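Side-chain contacts in beta-galactosidase (Marinomonas sp. ef1, PDB 6Y2K), which hydrolyses terminal beta-D-galactose residues from beta-galactosides as a cold-active, hexameric family GH42 glycoside hydrolase: residues W39-P44 with W51-E56; V5-E10 with V18-H23; I60-G65 with H131-S136. All coordinates share one frame; numbering follows the deposited sequence.

Interaction 1: residues W39-P44 with W51-E56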
ATOM      1  N   TRP A  39     -17.782  47.118 -26.459  1.00 16.33           N
ATOM      2  CA  TRP A  39     -19.042  47.884 -26.471  1.00 16.32           C
ATOM      3  C   TRP A  39     -19.015  49.092 -25.528  1.00 16.70           C
ATOM      4  O   TRP A  39     -19.442  50.170 -25.926  1.00 16.91           O
ATOM      5  CB  TRP A  39     -20.273  46.996 -26.194  1.00 15.57           C
ATOM      6  CG  TRP A  39     -21.610  47.542 -26.686  1.00 15.38           C
ATOM      7  CD1 TRP A  39     -22.013  48.852 -26.746  1.00 15.27           C
ATOM      8  CD2 TRP A  39     -22.738  46.769 -27.133  1.00 15.40           C
ATOM      9  NE1 TRP A  39     -23.301  48.940 -27.210  1.00 15.53           N
ATOM     10  CE2 TRP A  39     -23.772  47.681 -27.454  1.00 15.36           C
ATOM     11  CE3 TRP A  39     -22.983  45.398 -27.274  1.00 15.33           C
ATOM     12  CZ2 TRP A  39     -25.019  47.265 -27.933  1.00 15.43           C
ATOM     13  CZ3 TRP A  39     -24.225  44.987 -27.749  1.00 15.36           C
ATOM     14  CH2 TRP A  39     -25.226  45.920 -28.078  1.00 15.24           C
ATOM     15  N   SER A  40     -18.497  48.950 -24.306  1.00 16.83           N
ATOM     16  CA  SER A  40     -18.424  50.111 -23.394  1.00 16.99           C
ATOM     17  C   SER A  40     -17.475  51.220 -23.887  1.00 17.50           C
ATOM     18  O   SER A  40     -17.639  52.373 -23.497  1.00 17.52           O
ATOM     19  CB  SER A  40     -18.070  49.711 -21.953  1.00 16.70           C
ATOM     20  OG  SER A  40     -16.678  49.502 -21.765  1.00 16.94           O
ATOM     21  N   THR A  41     -16.497  50.874 -24.728  1.00 17.52           N
ATOM     22  CA  THR A  41     -15.629  51.874 -25.374  1.00 17.82           C
ATOM     23  C   THR A  41     -16.380  52.545 -26.536  1.00 17.40           C
ATOM     24  O   THR A  41     -16.320  53.765 -26.694  1.00 17.06           O
ATOM     25  CB  THR A  41     -14.312  51.233 -25.864  1.00 18.00           C
ATOM     26  OG1 THR A  41     -13.620  50.645 -24.753  1.00 17.89           O
ATOM     27  CG2 THR A  41     -13.396  52.262 -26.524  1.00 18.33           C
ATOM     28  N   ILE A  42     -17.103  51.745 -27.321  1.00 16.95           N
ATOM     29  CA  ILE A  42     -17.872  52.256 -28.464  1.00 16.85           C
ATOM     30  C   ILE A  42     -19.045  53.141 -28.014  1.00 17.10           C
ATOM     31  O   ILE A  42     -19.255  54.206 -28.586  1.00 17.19           O
ATOM     32  CB  ILE A  42     -18.426  51.119 -29.355  1.00 16.49           C
ATOM     33  CG1 ILE A  42     -17.281  50.298 -29.971  1.00 16.76           C
ATOM     34  CG2 ILE A  42     -19.313  51.683 -30.473  1.00 16.59           C
ATOM     35  CD1 ILE A  42     -17.712  48.954 -30.516  1.00 16.78           C
ATOM     36  N   GLU A  43     -19.808  52.681 -27.019  1.00 16.16           N
ATOM     37  CA  GLU A  43     -21.051  53.334 -26.595  1.00 15.96           C
ATOM     38  C   GLU A  43     -21.151  53.329 -25.062  1.00 15.55           C
ATOM     39  O   GLU A  43     -21.886  52.520 -24.480  1.00 15.20           O
ATOM     40  CB  GLU A  43     -22.268  52.650 -27.237  1.00 15.86           C
ATOM     41  CG  GLU A  43     -23.554  53.472 -27.154  1.00 16.21           C
ATOM     42  CD  GLU A  43     -24.741  52.845 -27.887  1.00 16.52           C
ATOM     43  OE1 GLU A  43     -24.729  51.624 -28.126  1.00 16.67           O
ATOM     44  OE2 GLU A  43     -25.711  53.566 -28.227  1.00 16.31           O
ATOM     45  N   PRO A  44     -20.405  54.229 -24.401  1.00 15.54           N
ATOM     46  CA  PRO A  44     -20.426  54.277 -22.928  1.00 15.80           C
ATOM     47  C   PRO A  44     -21.755  54.732 -22.344  1.00 16.39           C
ATOM     48  O   PRO A  44     -22.046  54.412 -21.195  1.00 16.49           O
ATOM     49  CB  PRO A  44     -19.320  55.275 -22.560  1.00 15.94           C
ATOM     50  CG  PRO A  44     -18.866  55.910 -23.823  1.00 15.96           C
ATOM     51  CD  PRO A  44     -19.421  55.152 -24.990  1.00 15.53           C
ATOM     52  N   TRP A  51     -16.049  55.700 -32.518  1.00 18.33           N
ATOM     53  CA  TRP A  51     -15.413  54.848 -33.529  1.00 18.58           C
ATOM     54  C   TRP A  51     -13.967  55.240 -33.847  1.00 18.95           C
ATOM     55  O   TRP A  51     -13.254  54.456 -34.476  1.00 18.27           O
ATOM     56  CB  TRP A  51     -16.192  54.895 -34.842  1.00 18.29           C
ATOM     57  CG  TRP A  51     -17.575  54.343 -34.790  1.00 18.24           C
ATOM     58  CD1 TRP A  51     -18.734  55.012 -35.072  1.00 18.48           C
ATOM     59  CD2 TRP A  51     -17.952  53.005 -34.452  1.00 17.93           C
ATOM     60  NE1 TRP A  51     -19.818  54.160 -34.934  1.00 18.81           N
ATOM     61  CE2 TRP A  51     -19.361  52.926 -34.558  1.00 18.40           C
ATOM     62  CE3 TRP A  51     -17.236  51.861 -34.076  1.00 17.70           C
ATOM     63  CZ2 TRP A  51     -20.069  51.744 -34.293  1.00 18.43           C
ATOM     64  CZ3 TRP A  51     -17.937  50.686 -33.826  1.00 17.92           C
ATOM     65  CH2 TRP A  51     -19.343  50.642 -33.934  1.00 18.15           C
ATOM     66  N   GLU A  52     -13.538  56.438 -33.447  1.00 19.43           N
ATOM     67  CA  GLU A  52     -12.202  56.944 -33.808  1.00 20.18           C
ATOM     68  C   GLU A  52     -11.070  55.969 -33.444  1.00 19.59           C
ATOM     69  O   GLU A  52     -10.164  55.744 -34.254  1.00 19.04           O
ATOM     70  CB  GLU A  52     -11.964  58.309 -33.162  1.00 21.91           C
ATOM     71  CG  GLU A  52     -10.636  58.984 -33.503  1.00 23.73           C
ATOM     72  CD  GLU A  52     -10.428  60.242 -32.678  1.00 26.34           C
ATOM     73  OE1 GLU A  52      -9.654  60.183 -31.691  1.00 28.79           O
ATOM     74  OE2 GLU A  52     -11.062  61.278 -32.993  1.00 27.69           O
ATOM     75  N   TRP A  53     -11.126  55.400 -32.238  1.00 18.67           N
ATOM     76  CA  TRP A  53     -10.104  54.443 -31.770  1.00 18.46           C
ATOM     77  C   TRP A  53      -9.954  53.258 -32.729  1.00 18.18           C
ATOM     78  O   TRP A  53      -8.839  52.852 -33.064  1.00 19.30           O
ATOM     79  CB  TRP A  53     -10.412  53.943 -30.337  1.00 18.56           C
ATOM     80  CG  TRP A  53     -11.622  53.059 -30.245  1.00 18.54           C
ATOM     81  CD1 TRP A  53     -12.926  53.452 -30.189  1.00 18.65           C
ATOM     82  CD2 TRP A  53     -11.637  51.625 -30.242  1.00 18.93           C
ATOM     83  NE1 TRP A  53     -13.754  52.353 -30.148  1.00 18.94           N
ATOM     84  CE2 TRP A  53     -12.989  51.218 -30.178  1.00 18.78           C
ATOM     85  CE3 TRP A  53     -10.639  50.645 -30.294  1.00 19.09           C
ATOM     86  CZ2 TRP A  53     -13.366  49.873 -30.157  1.00 19.28           C
ATOM     87  CZ3 TRP A  53     -11.016  49.305 -30.277  1.00 19.23           C
ATOM     88  CH2 TRP A  53     -12.369  48.933 -30.204  1.00 19.17           C
ATOM     89  N   LEU A  54     -11.083  52.729 -33.187  1.00 18.06           N
ATOM     90  CA  LEU A  54     -11.101  51.543 -34.031  1.00 18.76           C
ATOM     91  C   LEU A  54     -10.748  51.902 -35.473  1.00 19.32           C
ATOM     92  O   LEU A  54     -10.021  51.158 -36.133  1.00 19.30           O
ATOM     93  CB  LEU A  54     -12.467  50.867 -33.948  1.00 18.82           C
ATOM     94  CG  LEU A  54     -12.675  49.538 -34.679  1.00 19.00           C
ATOM     95  CD1 LEU A  54     -11.594  48.524 -34.324  1.00 19.67           C
ATOM     96  CD2 LEU A  54     -14.058  48.997 -34.345  1.00 19.19           C
ATOM     97  N   ASP A  55     -11.250  53.043 -35.952  1.00 19.84           N
ATOM     98  CA  ASP A  55     -10.854  53.594 -37.262  1.00 20.16           C
ATOM     99  C   ASP A  55      -9.333  53.669 -37.383  1.00 20.30           C
ATOM    100  O   ASP A  55      -8.766  53.235 -38.390  1.00 21.52           O
ATOM    101  CB  ASP A  55     -11.419  55.010 -37.480  1.00 20.35           C
ATOM    102  CG  ASP A  55     -12.945  55.063 -37.510  1.00 20.98           C
ATOM    103  OD1 ASP A  55     -13.607  54.053 -37.871  1.00 20.32           O
ATOM    104  OD2 ASP A  55     -13.485  56.149 -37.169  1.00 21.22           O
ATOM    105  N   GLU A  56      -8.688  54.210 -36.350  1.00 20.62           N
ATOM    106  CA  GLU A  56      -7.238  54.376 -36.333  1.00 21.64           C
ATOM    107  C   GLU A  56      -6.479  53.066 -36.177  1.00 20.96           C
ATOM    108  O   GLU A  56      -5.460  52.863 -36.838  1.00 19.31           O
ATOM    109  CB  GLU A  56      -6.814  55.354 -35.241  1.00 23.38           C
ATOM    110  CG  GLU A  56      -7.266  56.776 -35.536  1.00 25.39           C
ATOM    111  CD  GLU A  56      -7.051  57.746 -34.388  1.00 26.91           C
ATOM    112  OE1 GLU A  56      -6.516  57.361 -33.318  1.00 27.40           O
ATOM    113  OE2 GLU A  56      -7.439  58.917 -34.566  1.00 29.28           O
TER

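Interaction 2: residues V5-E10 with V18-H23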
ATOM      1  N   VAL A   5      -2.826  36.601 -33.733  1.00 17.08           N
ATOM      2  CA  VAL A   5      -2.893  36.959 -32.320  1.00 16.68           C
ATOM      3  C   VAL A   5      -4.194  37.686 -31.976  1.00 16.47           C
ATOM      4  O   VAL A   5      -4.747  38.405 -32.806  1.00 16.24           O
ATOM      5  CB  VAL A   5      -1.647  37.775 -31.897  1.00 17.02           C
ATOM      6  CG1 VAL A   5      -1.682  39.191 -32.455  1.00 17.35           C
ATOM      7  CG2 VAL A   5      -1.493  37.786 -30.382  1.00 17.16           C
ATOM      8  N   CYS A   6      -4.679  37.471 -30.750  1.00 16.22           N
ATOM      9  CA  CYS A   6      -5.809  38.207 -30.196  1.00 16.13           C
ATOM     10  C   CYS A   6      -5.259  39.444 -29.490  1.00 15.85           C
ATOM     11  O   CYS A   6      -4.350  39.337 -28.665  1.00 16.38           O
ATOM     12  CB  CYS A   6      -6.589  37.328 -29.215  1.00 16.08           C
ATOM     13  SG  CYS A   6      -7.216  35.818 -29.972  1.00 16.22           S
ATOM     14  N   TYR A   7      -5.821  40.612 -29.814  1.00 16.44           N
ATOM     15  CA  TYR A   7      -5.253  41.920 -29.461  1.00 16.27           C
ATOM     16  C   TYR A   7      -6.326  42.875 -28.927  1.00 16.23           C
ATOM     17  O   TYR A   7      -7.476  42.840 -29.374  1.00 16.34           O
ATOM     18  CB  TYR A   7      -4.602  42.507 -30.719  1.00 16.37           C
ATOM     19  CG  TYR A   7      -3.917  43.853 -30.581  1.00 16.39           C
ATOM     20  CD1 TYR A   7      -3.061  44.131 -29.521  1.00 16.69           C
ATOM     21  CD2 TYR A   7      -4.088  44.836 -31.559  1.00 16.71           C
ATOM     22  CE1 TYR A   7      -2.417  45.367 -29.426  1.00 17.05           C
ATOM     23  CE2 TYR A   7      -3.449  46.065 -31.473  1.00 16.88           C
ATOM     24  CZ  TYR A   7      -2.616  46.331 -30.414  1.00 16.91           C
ATOM     25  OH  TYR A   7      -1.988  47.554 -30.341  1.00 18.11           O
ATOM     26  N   TYR A   8      -5.938  43.716 -27.960  1.00 15.95           N
ATOM     27  CA  TYR A   8      -6.842  44.683 -27.309  1.00 15.88           C
ATOM     28  C   TYR A   8      -6.232  46.087 -27.340  1.00 15.81           C
ATOM     29  O   TYR A   8      -5.722  46.569 -26.338  1.00 15.44           O
ATOM     30  CB  TYR A   8      -7.192  44.196 -25.893  1.00 15.84           C
ATOM     31  CG  TYR A   8      -7.874  42.848 -26.014  1.00 15.77           C
ATOM     32  CD1 TYR A   8      -7.120  41.671 -26.056  1.00 15.84           C
ATOM     33  CD2 TYR A   8      -9.242  42.760 -26.222  1.00 15.32           C
ATOM     34  CE1 TYR A   8      -7.719  40.440 -26.238  1.00 15.94           C
ATOM     35  CE2 TYR A   8      -9.856  41.531 -26.400  1.00 16.04           C
ATOM     36  CZ  TYR A   8      -9.082  40.376 -26.407  1.00 15.84           C
ATOM     37  OH  TYR A   8      -9.665  39.166 -26.594  1.00 15.91           O
ATOM     38  N   PRO A   9      -6.280  46.755 -28.509  1.00 16.67           N
ATOM     39  CA  PRO A   9      -5.737  48.122 -28.592  1.00 16.93           C
ATOM     40  C   PRO A   9      -6.387  49.080 -27.582  1.00 17.13           C
ATOM     41  O   PRO A   9      -5.705  49.954 -27.040  1.00 17.32           O
ATOM     42  CB  PRO A   9      -6.037  48.540 -30.031  1.00 17.02           C
ATOM     43  CG  PRO A   9      -7.145  47.662 -30.468  1.00 17.08           C
ATOM     44  CD  PRO A   9      -6.957  46.360 -29.752  1.00 16.69           C
ATOM     45  N   GLU A  10      -7.674  48.869 -27.296  1.00 16.81           N
ATOM     46  CA  GLU A  10      -8.379  49.640 -26.269  1.00 17.33           C
ATOM     47  C   GLU A  10      -7.847  49.476 -24.826  1.00 17.54           C
ATOM     48  O   GLU A  10      -8.219  50.260 -23.938  1.00 18.25           O
ATOM     49  CB  GLU A  10      -9.905  49.381 -26.335  1.00 17.75           C
ATOM     50  CG  GLU A  10     -10.414  48.078 -25.714  1.00 17.46           C
ATOM     51  CD  GLU A  10     -10.407  46.869 -26.636  1.00 17.71           C
ATOM     52  OE1 GLU A  10      -9.614  46.806 -27.620  1.00 16.76           O
ATOM     53  OE2 GLU A  10     -11.211  45.953 -26.347  1.00 17.71           O
ATOM     54  N   VAL A  18       1.593  51.510 -33.032  1.00 21.34           N
ATOM     55  CA  VAL A  18       2.442  51.287 -34.214  1.00 22.45           C
ATOM     56  C   VAL A  18       3.495  50.222 -33.890  1.00 22.45           C
ATOM     57  O   VAL A  18       3.701  49.295 -34.675  1.00 22.55           O
ATOM     58  CB  VAL A  18       3.122  52.578 -34.724  1.00 23.45           C
ATOM     59  CG1 VAL A  18       4.095  52.272 -35.861  1.00 23.73           C
ATOM     60  CG2 VAL A  18       2.076  53.583 -35.196  1.00 24.34           C
ATOM     61  N   GLU A  19       4.149  50.375 -32.740  1.00 23.16           N
ATOM     62  CA  GLU A  19       5.121  49.392 -32.246  1.00 24.85           C
ATOM     63  C   GLU A  19       4.524  47.979 -32.126  1.00 22.83           C
ATOM     64  O   GLU A  19       5.179  47.014 -32.511  1.00 22.55           O
ATOM     65  CB  GLU A  19       5.711  49.844 -30.896  1.00 27.02           C
ATOM     66  CG  GLU A  19       6.548  48.806 -30.135  1.00 30.24           C
ATOM     67  CD  GLU A  19       7.742  48.280 -30.922  1.00 32.82           C
ATOM     68  OE1 GLU A  19       8.244  49.025 -31.796  1.00 37.77           O
ATOM     69  OE2 GLU A  19       8.187  47.132 -30.667  1.00 32.55           O
ATOM     70  N   ASP A  20       3.305  47.865 -31.589  1.00 21.58           N
ATOM     71  CA  ASP A  20       2.651  46.560 -31.433  1.00 20.95           C
ATOM     72  C   ASP A  20       2.563  45.873 -32.792  1.00 20.36           C
ATOM     73  O   ASP A  20       2.954  44.713 -32.931  1.00 19.65           O
ATOM     74  CB  ASP A  20       1.234  46.673 -30.833  1.00 20.99           C
ATOM     75  CG  ASP A  20       1.220  46.930 -29.318  1.00 21.48           C
ATOM     76  OD1 ASP A  20       2.136  46.493 -28.586  1.00 22.63           O
ATOM     77  OD2 ASP A  20       0.245  47.545 -28.852  1.00 21.01           O
ATOM     78  N   ALA A  21       2.063  46.601 -33.789  1.00 19.91           N
ATOM     79  CA  ALA A  21       1.847  46.049 -35.124  1.00 20.27           C
ATOM     80  C   ALA A  21       3.155  45.649 -35.817  1.00 20.34           C
ATOM     81  O   ALA A  21       3.215  44.609 -36.473  1.00 21.29           O
ATOM     82  CB  ALA A  21       1.063  47.033 -35.983  1.00 20.36           C
ATOM     83  N   GLN A  22       4.195  46.465 -35.657  1.00 21.17           N
ATOM     84  CA  GLN A  22       5.530  46.169 -36.213  1.00 21.50           C
ATOM     85  C   GLN A  22       6.132  44.918 -35.563  1.00 20.68           C
ATOM     86  O   GLN A  22       6.651  44.046 -36.251  1.00 20.71           O
ATOM     87  CB  GLN A  22       6.473  47.369 -36.037  1.00 21.99           C
ATOM     88  CG  GLN A  22       6.099  48.561 -36.908  1.00 22.59           C
ATOM     89  CD  GLN A  22       6.887  49.824 -36.599  1.00 23.69           C
ATOM     90  OE1 GLN A  22       7.311  50.064 -35.461  1.00 23.92           O
ATOM     91  NE2 GLN A  22       7.069  50.653 -37.621  1.00 24.27           N
ATOM     92  N   HIS A  23       6.023  44.841 -34.242  1.00 19.90           N
ATOM     93  CA  HIS A  23       6.487  43.690 -33.464  1.00 19.85           C
ATOM     94  C   HIS A  23       5.742  42.410 -33.914  1.00 19.97           C
ATOM     95  O   HIS A  23       6.372  41.388 -34.186  1.00 20.47           O
ATOM     96  CB  HIS A  23       6.296  43.976 -31.965  1.00 19.76           C
ATOM     97  CG  HIS A  23       7.094  43.097 -31.051  1.00 19.29           C
ATOM     98  ND1 HIS A  23       7.277  43.398 -29.720  1.00 19.40           N
ATOM     99  CD2 HIS A  23       7.748  41.932 -31.265  1.00 19.19           C
ATOM    100  CE1 HIS A  23       8.005  42.453 -29.153  1.00 19.35           C
ATOM    101  NE2 HIS A  23       8.308  41.553 -30.070  1.00 19.43           N
TER

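Interaction 3: residues I60-G65 with H131-S136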
ATOM      1  N   ILE A  60      -3.670  51.319 -38.769  1.00 22.54           N
ATOM      2  CA  ILE A  60      -2.311  50.976 -38.335  1.00 22.31           C
ATOM      3  C   ILE A  60      -1.991  49.502 -38.633  1.00 22.77           C
ATOM      4  O   ILE A  60      -0.933  49.195 -39.195  1.00 22.01           O
ATOM      5  CB  ILE A  60      -2.074  51.331 -36.846  1.00 22.74           C
ATOM      6  CG1 ILE A  60      -1.984  52.859 -36.693  1.00 22.71           C
ATOM      7  CG2 ILE A  60      -0.801  50.675 -36.298  1.00 22.55           C
ATOM      8  CD1 ILE A  60      -2.169  53.373 -35.284  1.00 23.04           C
ATOM      9  N   LEU A  61      -2.917  48.607 -38.281  1.00 22.16           N
ATOM     10  CA  LEU A  61      -2.757  47.175 -38.552  1.00 21.58           C
ATOM     11  C   LEU A  61      -2.645  46.902 -40.063  1.00 22.27           C
ATOM     12  O   LEU A  61      -1.785  46.129 -40.487  1.00 21.57           O
ATOM     13  CB  LEU A  61      -3.914  46.370 -37.939  1.00 20.69           C
ATOM     14  CG  LEU A  61      -3.997  46.403 -36.406  1.00 20.19           C
ATOM     15  CD1 LEU A  61      -5.339  45.873 -35.919  1.00 20.53           C
ATOM     16  CD2 LEU A  61      -2.845  45.624 -35.780  1.00 20.23           C
ATOM     17  N   HIS A  62      -3.492  47.552 -40.862  1.00 23.06           N
ATOM     18  CA  HIS A  62      -3.428  47.435 -42.326  1.00 23.89           C
ATOM     19  C   HIS A  62      -2.081  47.891 -42.898  1.00 24.70           C
ATOM     20  O   HIS A  62      -1.538  47.241 -43.789  1.00 24.02           O
ATOM     21  CB  HIS A  62      -4.550  48.232 -42.986  1.00 24.36           C
ATOM     22  CG  HIS A  62      -4.685  47.979 -44.454  1.00 24.70           C
ATOM     23  ND1 HIS A  62      -4.980  46.732 -44.970  1.00 25.78           N
ATOM     24  CD2 HIS A  62      -4.574  48.810 -45.519  1.00 25.77           C
ATOM     25  CE1 HIS A  62      -5.039  46.808 -46.289  1.00 25.71           C
ATOM     26  NE2 HIS A  62      -4.794  48.056 -46.647  1.00 25.67           N
ATOM     27  N   SER A  63      -1.543  48.985 -42.364  1.00 25.90           N
ATOM     28  CA  SER A  63      -0.273  49.555 -42.847  1.00 27.08           C
ATOM     29  C   SER A  63       0.944  48.630 -42.655  1.00 27.52           C
ATOM     30  O   SER A  63       1.956  48.785 -43.346  1.00 26.39           O
ATOM     31  CB  SER A  63      -0.001  50.900 -42.174  1.00 27.70           C
ATOM     32  OG  SER A  63       0.417  50.711 -40.833  1.00 29.42           O
ATOM     33  N   GLN A  64       0.841  47.684 -41.718  1.00 26.75           N
ATOM     34  CA  GLN A  64       1.865  46.659 -41.516  1.00 26.60           C
ATOM     35  C   GLN A  64       1.563  45.344 -42.230  1.00 25.79           C
ATOM     36  O   GLN A  64       2.287  44.373 -42.043  1.00 26.15           O
ATOM     37  CB  GLN A  64       2.064  46.422 -40.012  1.00 26.79           C
ATOM     38  CG  GLN A  64       2.546  47.661 -39.286  1.00 27.58           C
ATOM     39  CD  GLN A  64       3.879  48.162 -39.808  1.00 28.17           C
ATOM     40  OE1 GLN A  64       4.781  47.371 -40.091  1.00 30.67           O
ATOM     41  NE2 GLN A  64       4.016  49.473 -39.932  1.00 27.67           N
ATOM     42  N   GLY A  65       0.529  45.322 -43.071  1.00 25.38           N
ATOM     43  CA  GLY A  65       0.136  44.123 -43.815  1.00 25.33           C
ATOM     44  C   GLY A  65      -0.637  43.078 -43.025  1.00 25.11           C
ATOM     45  O   GLY A  65      -0.775  41.950 -43.486  1.00 26.06           O
ATOM     46  N   HIS A 131     -14.013  47.732 -45.187  1.00 22.26           N
ATOM     47  CA  HIS A 131     -12.704  48.251 -44.827  1.00 21.86           C
ATOM     48  C   HIS A 131     -11.648  47.258 -45.342  1.00 22.18           C
ATOM     49  O   HIS A 131     -11.813  46.048 -45.148  1.00 21.82           O
ATOM     50  CB  HIS A 131     -12.615  48.423 -43.312  1.00 21.59           C
ATOM     51  CG  HIS A 131     -11.453  49.248 -42.864  1.00 21.77           C
ATOM     52  ND1 HIS A 131     -10.155  48.813 -42.965  1.00 21.95           N
ATOM     53  CD2 HIS A 131     -11.395  50.477 -42.299  1.00 21.38           C
ATOM     54  CE1 HIS A 131      -9.343  49.745 -42.497  1.00 22.19           C
ATOM     55  NE2 HIS A 131     -10.073  50.764 -42.085  1.00 21.82           N
ATOM     56  N   PRO A 132     -10.578  47.750 -46.017  1.00 22.37           N
ATOM     57  CA  PRO A 132      -9.598  46.828 -46.606  1.00 22.23           C
ATOM     58  C   PRO A 132      -8.765  46.011 -45.609  1.00 22.00           C
ATOM     59  O   PRO A 132      -8.186  44.999 -45.994  1.00 22.50           O
ATOM     60  CB  PRO A 132      -8.690  47.749 -47.447  1.00 22.58           C
ATOM     61  CG  PRO A 132      -8.855  49.103 -46.855  1.00 22.63           C
ATOM     62  CD  PRO A 132     -10.263  49.160 -46.328  1.00 22.59           C
ATOM     63  N   ALA A 133      -8.680  46.465 -44.362  1.00 21.88           N
ATOM     64  CA  ALA A 133      -8.070  45.690 -43.268  1.00 21.88           C
ATOM     65  C   ALA A 133      -8.893  44.475 -42.830  1.00 21.03           C
ATOM     66  O   ALA A 133      -8.328  43.507 -42.348  1.00 21.58           O
ATOM     67  CB  ALA A 133      -7.810  46.584 -42.048  1.00 22.81           C
ATOM     68  N   VAL A 134     -10.214  44.526 -42.978  1.00 20.26           N
ATOM     69  CA  VAL A 134     -11.086  43.501 -42.398  1.00 19.51           C
ATOM     70  C   VAL A 134     -11.212  42.315 -43.347  1.00 19.30           C
ATOM     71  O   VAL A 134     -11.809  42.426 -44.417  1.00 19.85           O
ATOM     72  CB  VAL A 134     -12.470  44.072 -42.026  1.00 19.21           C
ATOM     73  CG1 VAL A 134     -13.394  42.981 -41.484  1.00 18.95           C
ATOM     74  CG2 VAL A 134     -12.318  45.187 -41.003  1.00 18.96           C
ATOM     75  N   ALA A 135     -10.627  41.184 -42.946  1.00 18.68           N
ATOM     76  CA  ALA A 135     -10.667  39.952 -43.727  1.00 18.23           C
ATOM     77  C   ALA A 135     -11.754  38.988 -43.259  1.00 18.02           C
ATOM     78  O   ALA A 135     -12.178  38.112 -44.019  1.00 17.62           O
ATOM     79  CB  ALA A 135      -9.310  39.274 -43.670  1.00 18.04           C
ATOM     80  N   SER A 136     -12.223  39.172 -42.023  1.00 17.95           N
ATOM     81  CA  SER A 136     -13.073  38.197 -41.358  1.00 17.41           C
ATOM     82  C   SER A 136     -13.842  38.836 -40.209  1.00 16.58           C
ATOM     83  O   SER A 136     -13.402  39.850 -39.660  1.00 16.22           O
ATOM     84  CB  SER A 136     -12.178  37.070 -40.825  1.00 18.43           C
ATOM     85  OG  SER A 136     -12.885  36.186 -39.976  1.00 19.74           O
TER

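Interaction 1: residues W39-P44 with W51-E56
I42 and T41, at the end of the short helix 39-42, lie against the indole rings of W51 and W53, just before and within the first turn of helix 52-63, in the connection between the second and third strands of the TIM barrel. Each of the two residues puts a methyl group over a tryptophan, so the contact rests on two CH-pi interactions and carries no hydrogen bond across it. The CG2 methyl of T41 stands over the pyrrole part of W53, 3.8 Å from the centroid of the five-membered ring and only 15° off its normal; its nearest ring atom is W53 NE1. CG2 lies anti to the backbone N of T41 (chi1 -59°, measured to OG1), which sends the methyl rather than the hydroxyl over the ring. The other face of the same indole rests on CB of L54, its own neighbour in the helix, so W53 is sandwiched between aliphatic groups.

I42 reaches both tryptophans. Its CG2 sits over the benzene part of W51, 3.6 Å from CH2 and displaced toward the rim, while I42 CD1 approaches W51 CZ3 at 3.7 Å. The CG1 methylene comes between the two rings, meeting W53 at its edge, in the ring plane. W51 sets out from its CA away from helix 39-42, but the indole reaches back to I42; beyond the contact it also packs on M124 and R127 of helix 111-128.

A second subunit also borders helix 39-42: S40 bonds through OG to D186 and through N to S184 of that chain, and T41 packs on its V181. Within its own segment, W39 NE1 donates to E43 OE1 at 3.2 Å, nearly straight at 166°, using the anti lone pair of a carboxylate oxygen that also pairs with R119.

Interaction 2: residues V5-E10 with V18-H23
Y7 and D20 meet through one buried hydrogen bond: the phenol OH of Y7 donates to D20 OD2 at 2.7 Å. The oxygen is approached on its anti side, with the donor 21° out of the carboxylate plane. Ring and carboxylate stand almost perpendicular, 82° apart. D20 OD2 lies near the plane of the tyrosine ring at its edge, and Y7 CE1 is 3.5 Å from the same oxygen. With CG anti to its backbone N (chi1 -179°), Y7 is extended away from the chain, and its hydroxyl reaches the helix.

The van der Waals part is small and comes from the same two side chains, chiefly D20 CB against the hydroxyl oxygen OH of Y7 at 3.4 Å. Strand 2-6 and helix 17-27, with strand 29-34 after them, make the first beta-alpha-beta unit of the TIM barrel, and the bond ties the chain at Y7 to the helix packed outside the barrel.

Charge and further polar bonds gather on the second carboxylate oxygen. D20 OD1 forms a salt bridge with R16 and accepts a hydrogen bond from W354 NE1, so both oxygens of this buried acid are engaged; the arginine probably helps to keep it ionised.

Two further groups lie against the tyrosine ring: P9 N over the centre of one face, 4.0 Å above the plane, and the indole of W354.

Interaction 3: residues I60-G65 with H131-S136
H62, near the C-terminal end of helix 52-63, turns its imidazole onto P132 and A133 in the turn that leads into strand 134-138. No hydrogen bond crosses between the two segments; the contact is van der Waals packing. The closest approach along the backbone is between H62 and A133, whose CA atoms lie 5.0 Å apart. There H62 CB touches A133 CB at 3.8 Å. H62 ND1 comes 3.7 Å from A133 CA, an oblique approach to the ring. Farther out, H62 CE1 lies 3.6 Å from P132 O. The two side chains, H62 and P132, cross at about a right angle: P132 CG stands over one face of the imidazole, offset toward the rim, and P132 CB is 3.9 Å from H62 CE1. CG of H62 is anti to its backbone N (chi1 -170°), which carries the imidazole out from the helix to the turn.

The hydrogen bonds of the contact region are local to each side or run to neighbouring residues. In the turn, A133 N donates to H131 ND1 at 3.1 Å, near the imidazole plane, while V134 N bonds to H131 O to close a type I beta turn. H131 NE2 makes a weak bond with D59, a further link to helix 52-63, and H131 O also accepts from R237. On the helix side, S63 OG donates to I60 O at 2.6 Å, tilted 22° from the carbonyl plane.

G65, with positive phi, is the C-prime residue of a Schellman motif that ends the helix, its N bonding to H62 O. The chain then turns into strand 67-71, which pairs in parallel with strand 134-138: an outer helix packed against the N-terminal approach to a neighbouring barrel strand, as in a TIM barrel.

Overall arrangement
All three contacts lie on one flank of the TIM barrel. Helix 52-63 joins interactions 1 and 3, whose centres are about 17 Å apart: the tryptophans lie at or just before its start, the histidine near its end. Interaction 2 touches both. W53 CZ3 lies 3.9 Å from E10 OE1, about 16 Å separating the centres of interactions 1 and 2; A21 CB meets Q64 CG at 3.7 Å, packing helix 17-27 beside helix 52-63, with about 12 Å between the centres of interactions 2 and 3. Glycerol, probably from the crystallisation liquor, is bound about 4 Å from the W53 side chain, and likewise near P132. Interactions 1 and 2 both border a second subunit, E10 packing on the same V181 as T41.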